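Local atomic coordinates of glycerol dehydrogenase (Bacillus coagulans, PDB entry 6CSJ), a protein that probably catalyses the NAD-linked oxidation of glycerol and related polyols, and in this double-mutant form has acquired D-lactate dehydrogenase activity. Residues A[207-218]-A[295-304]. The protein carries 2 engineered substitutions. Numbering follows the deposited sequence.
Sequences YDTQILEGLKAK and EVVSFCLSVG
Residues 207-218 and 295-303 form two helical segments that run side by side in the same direction, their axes 13° apart and 9.6 Å from each other, with Ile211 beside Phe299 and Leu215 beside Val303. Phe299 fills the middle. Its ring edge reaches Gly214, and CE1 of Phe299 lies 3.0 Å from the carbonyl O of Gln210. Gly214 has no side chain, and its CA lies 4.0 Å from CE1 of Phe299. CD1 of Ile211 packs 3.7 Å from CB of Phe299, while CG1 of Ile211 sits over the rim of one face of the Tyr207 ring. Tyr207 has CG anti to its own N (chi1 178°), which carries the phenol across to the other helix. There OH of Tyr207 donates a 2.7 Å hydrogen bond to OE2 of Glu295, on the lone pair turned away from the other carboxylate oxygen. CG2 of Val296 meets the edge of the same ring. A phenylalanine in place of Tyr207 would probably leave the Glu295 carboxylate without this donor and freer to turn. Phe177 packs edge-to-face with Tyr207. At the other end, Lys218 stretches out fully, and NZ of Lys218 donates to O of Val303 at 2.7 Å, from above the carbonyl plane. CG1 of Val303 rests on the backbone at Gly214 and Leu215. The contact joins two helices of the all-helical part characteristic of iron-containing alcohol dehydrogenases. Its chemistry is an apolar centre with one polar bond near each end, and the lysine charge probably stabilises the carbonyl end of helix 290-303.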
loop_
_atom_site.group_PDB
_atom_site.type_symbol
_atom_site.label_atom_id
_atom_site.label_comp_id
_atom_site.label_asym_id
_atom_site.label_seq_id
_atom_site.Cartn_x
_atom_site.Cartn_y
_atom_site.Cartn_z
ATOM N N TYR A 207 -10.154 -9.557 -0.242
ATOM C CA TYR A 207 -11.496 -8.955 -0.263
ATOM C C TYR A 207 -12.425 -9.552 0.801
ATOM O O TYR A 207 -13.034 -8.821 1.581
ATOM C CB TYR A 207 -12.158 -9.102 -1.655
ATOM C CG TYR A 207 -13.566 -8.538 -1.691
ATOM C CD1 TYR A 207 -13.788 -7.157 -1.675
ATOM C CD2 TYR A 207 -14.677 -9.383 -1.669
ATOM C CE1 TYR A 207 -15.069 -6.639 -1.679
ATOM C CE2 TYR A 207 -15.974 -8.868 -1.670
ATOM C CZ TYR A 207 -16.164 -7.503 -1.671
ATOM O OH TYR A 207 -17.438 -7.009 -1.658
ATOM N N ASP A 208 -12.527 -10.874 0.813
ATOM C CA ASP A 208 -13.355 -11.590 1.786
ATOM C C ASP A 208 -12.998 -11.250 3.235
ATOM O O ASP A 208 -13.895 -11.119 4.074
ATOM C CB ASP A 208 -13.231 -13.104 1.603
ATOM C CG ASP A 208 -13.856 -13.603 0.310
ATOM O OD1 ASP A 208 -14.594 -12.855 -0.345
ATOM O OD2 ASP A 208 -13.599 -14.770 -0.054
ATOM N N THR A 209 -11.702 -11.119 3.513
ATOM C CA THR A 209 -11.220 -10.768 4.850
ATOM C C THR A 209 -11.642 -9.342 5.238
ATOM O O THR A 209 -12.030 -9.113 6.376
ATOM C CB THR A 209 -9.679 -10.930 4.979
ATOM O OG1 THR A 209 -9.294 -12.264 4.614
ATOM C CG2 THR A 209 -9.212 -10.662 6.392
ATOM N N GLN A 210 -11.606 -8.403 4.293
ATOM C CA GLN A 210 -12.076 -7.041 4.578
ATOM C C GLN A 210 -13.550 -7.045 4.984
ATOM O O GLN A 210 -13.904 -6.454 6.006
ATOM C CB GLN A 210 -11.879 -6.098 3.383
ATOM C CG GLN A 210 -10.441 -5.906 2.925
ATOM C CD GLN A 210 -9.509 -5.405 4.020
ATOM O OE1 GLN A 210 -9.912 -4.601 4.868
ATOM N NE2 GLN A 210 -8.257 -5.873 4.003
ATOM N N ILE A 211 -14.384 -7.742 4.206
ATOM C CA ILE A 211 -15.835 -7.791 4.450
ATOM C C ILE A 211 -16.146 -8.450 5.809
ATOM O O ILE A 211 -16.901 -7.896 6.604
ATOM C CB ILE A 211 -16.601 -8.518 3.288
ATOM C CG1 ILE A 211 -16.404 -7.800 1.942
ATOM C CG2 ILE A 211 -18.093 -8.667 3.590
ATOM C CD1 ILE A 211 -16.709 -6.314 1.942
ATOM N N LEU A 212 -15.530 -9.598 6.081
ATOM C CA LEU A 212 -15.771 -10.332 7.333
ATOM C C LEU A 212 -15.164 -9.695 8.592
ATOM O O LEU A 212 -15.759 -9.782 9.670
ATOM C CB LEU A 212 -15.277 -11.790 7.191
ATOM C CG LEU A 212 -16.030 -12.654 6.151
ATOM C CD1 LEU A 212 -15.315 -13.972 5.876
ATOM C CD2 LEU A 212 -17.478 -12.918 6.594
ATOM N N GLU A 213 -13.990 -9.067 8.451
ATOM C CA GLU A 213 -13.154 -8.679 9.599
ATOM C C GLU A 213 -12.936 -7.182 9.811
ATOM O O GLU A 213 -12.519 -6.787 10.900
ATOM C CB GLU A 213 -11.776 -9.336 9.484
ATOM C CG GLU A 213 -11.785 -10.856 9.317
ATOM C CD GLU A 213 -12.136 -11.581 10.592
ATOM O OE1 GLU A 213 -11.458 -11.348 11.615
ATOM O OE2 GLU A 213 -13.085 -12.385 10.581
ATOM N N GLY A 214 -13.193 -6.353 8.798
ATOM C CA GLY A 214 -12.815 -4.939 8.857
ATOM C C GLY A 214 -13.393 -4.163 10.023
ATOM O O GLY A 214 -12.672 -3.428 10.710
ATOM N N LEU A 215 -14.697 -4.332 10.240
ATOM C CA LEU A 215 -15.418 -3.630 11.305
ATOM C C LEU A 215 -14.913 -4.074 12.682
ATOM O O LEU A 215 -14.605 -3.231 13.519
ATOM C CB LEU A 215 -16.936 -3.851 11.197
ATOM C CG LEU A 215 -17.800 -3.227 12.314
ATOM C CD1 LEU A 215 -17.641 -1.719 12.372
ATOM C CD2 LEU A 215 -19.261 -3.624 12.185
ATOM N N LYS A 216 -14.827 -5.388 12.902
ATOM C CA LYS A 216 -14.293 -5.928 14.156
ATOM C C LYS A 216 -12.881 -5.417 14.451
ATOM O O LYS A 216 -12.551 -5.119 15.610
ATOM C CB LYS A 216 -14.267 -7.458 14.125
ATOM C CG LYS A 216 -15.624 -8.118 14.227
ATOM C CD LYS A 216 -15.486 -9.619 14.417
ATOM C CE LYS A 216 -15.118 -10.340 13.123
ATOM N NZ LYS A 216 -14.711 -11.749 13.373
ATOM N N ALA A 217 -12.062 -5.337 13.401
ATOM C CA ALA A 217 -10.708 -4.818 13.507
ATOM C C ALA A 217 -10.711 -3.334 13.816
ATOM O O ALA A 217 -9.967 -2.905 14.682
ATOM C CB ALA A 217 -9.925 -5.083 12.233
ATOM N N LYS A 218 -11.542 -2.556 13.127
ATOM C CA LYS A 218 -11.638 -1.118 13.419
ATOM C C LYS A 218 -12.012 -0.833 14.882
ATOM O O LYS A 218 -11.393 0.000 15.519
ATOM C CB LYS A 218 -12.643 -0.408 12.504
ATOM C CG LYS A 218 -12.722 1.088 12.798
ATOM C CD LYS A 218 -13.695 1.841 11.908
ATOM C CE LYS A 218 -13.843 3.265 12.455
ATOM N NZ LYS A 218 -14.342 4.251 11.457
ATOM N N GLU A 295 -22.670 -4.382 -1.383
ATOM C CA GLU A 295 -21.755 -4.967 -0.404
ATOM C C GLU A 295 -20.523 -4.066 -0.162
ATOM O O GLU A 295 -20.116 -3.886 0.985
ATOM C CB GLU A 295 -21.332 -6.380 -0.823
ATOM C CG GLU A 295 -20.385 -7.059 0.150
ATOM C CD GLU A 295 -20.180 -8.525 -0.138
ATOM O OE1 GLU A 295 -20.991 -9.340 0.359
ATOM O OE2 GLU A 295 -19.209 -8.877 -0.844
ATOM N N VAL A 296 -19.962 -3.490 -1.229
ATOM C CA VAL A 296 -18.819 -2.575 -1.118
ATOM C C VAL A 296 -19.196 -1.260 -0.433
ATOM O O VAL A 296 -18.486 -0.802 0.468
ATOM C CB VAL A 296 -18.174 -2.287 -2.505
ATOM C CG1 VAL A 296 -17.166 -1.142 -2.431
ATOM C CG2 VAL A 296 -17.496 -3.549 -3.027
ATOM N N VAL A 297 -20.292 -0.646 -0.863
ATOM C CA VAL A 297 -20.704 0.642 -0.302
ATOM C C VAL A 297 -21.042 0.473 1.181
ATOM O O VAL A 297 -20.678 1.315 2.002
ATOM C CB VAL A 297 -21.898 1.257 -1.060
ATOM C CG1 VAL A 297 -22.392 2.532 -0.374
ATOM C CG2 VAL A 297 -21.508 1.558 -2.511
ATOM N N SER A 298 -21.722 -0.633 1.506
ATOM C CA SER A 298 -22.107 -0.958 2.878
ATOM C C SER A 298 -20.880 -1.133 3.782
ATOM O O SER A 298 -20.809 -0.553 4.872
ATOM C CB SER A 298 -22.963 -2.224 2.907
ATOM O OG SER A 298 -23.341 -2.564 4.233
ATOM N N PHE A 299 -19.921 -1.931 3.324
ATOM C CA PHE A 299 -18.669 -2.086 4.038
ATOM C C PHE A 299 -17.968 -0.739 4.268
ATOM O O PHE A 299 -17.517 -0.462 5.384
ATOM C CB PHE A 299 -17.710 -3.042 3.320
ATOM C CG PHE A 299 -16.338 -3.030 3.902
ATOM C CD1 PHE A 299 -16.112 -3.610 5.139
ATOM C CD2 PHE A 299 -15.290 -2.369 3.261
ATOM C CE1 PHE A 299 -14.846 -3.570 5.719
ATOM C CE2 PHE A 299 -14.025 -2.326 3.833
ATOM C CZ PHE A 299 -13.799 -2.930 5.058
ATOM N N CYS A 300 -17.876 0.082 3.220
ATOM C CA CYS A 300 -17.203 1.386 3.314
ATOM C C CYS A 300 -17.884 2.298 4.341
ATOM O O CYS A 300 -17.211 2.925 5.166
ATOM C CB CYS A 300 -17.120 2.076 1.948
ATOM S SG CYS A 300 -15.980 1.337 0.739
ATOM N N LEU A 301 -19.214 2.351 4.315
ATOM C CA LEU A 301 -19.955 3.129 5.318
ATOM C C LEU A 301 -19.758 2.600 6.743
ATOM O O LEU A 301 -19.670 3.394 7.666
ATOM C CB LEU A 301 -21.448 3.198 4.979
ATOM C CG LEU A 301 -21.786 3.979 3.716
ATOM C CD1 LEU A 301 -23.246 3.767 3.350
ATOM C CD2 LEU A 301 -21.466 5.471 3.861
ATOM N N SER A 302 -19.658 1.282 6.911
ATOM C CA SER A 302 -19.451 0.691 8.240
ATOM C C SER A 302 -18.114 1.062 8.875
ATOM O O SER A 302 -18.052 1.202 10.084
ATOM C CB SER A 302 -19.611 -0.844 8.209
ATOM O OG SER A 302 -18.473 -1.490 7.664
ATOM N N VAL A 303 -17.057 1.211 8.072
ATOM C CA VAL A 303 -15.706 1.517 8.593
ATOM C C VAL A 303 -15.237 2.957 8.384
ATOM O O VAL A 303 -14.180 3.324 8.890
ATOM C CB VAL A 303 -14.618 0.546 8.049
ATOM C CG1 VAL A 303 -14.936 -0.881 8.446
ATOM C CG2 VAL A 303 -14.449 0.646 6.538
ATOM N N GLY A 304 -16.002 3.764 7.644
ATOM C CA GLY A 304 -15.689 5.190 7.454
ATOM C C GLY A 304 -14.834 5.496 6.237
ATOM O O GLY A 304 -14.131 6.495 6.221
#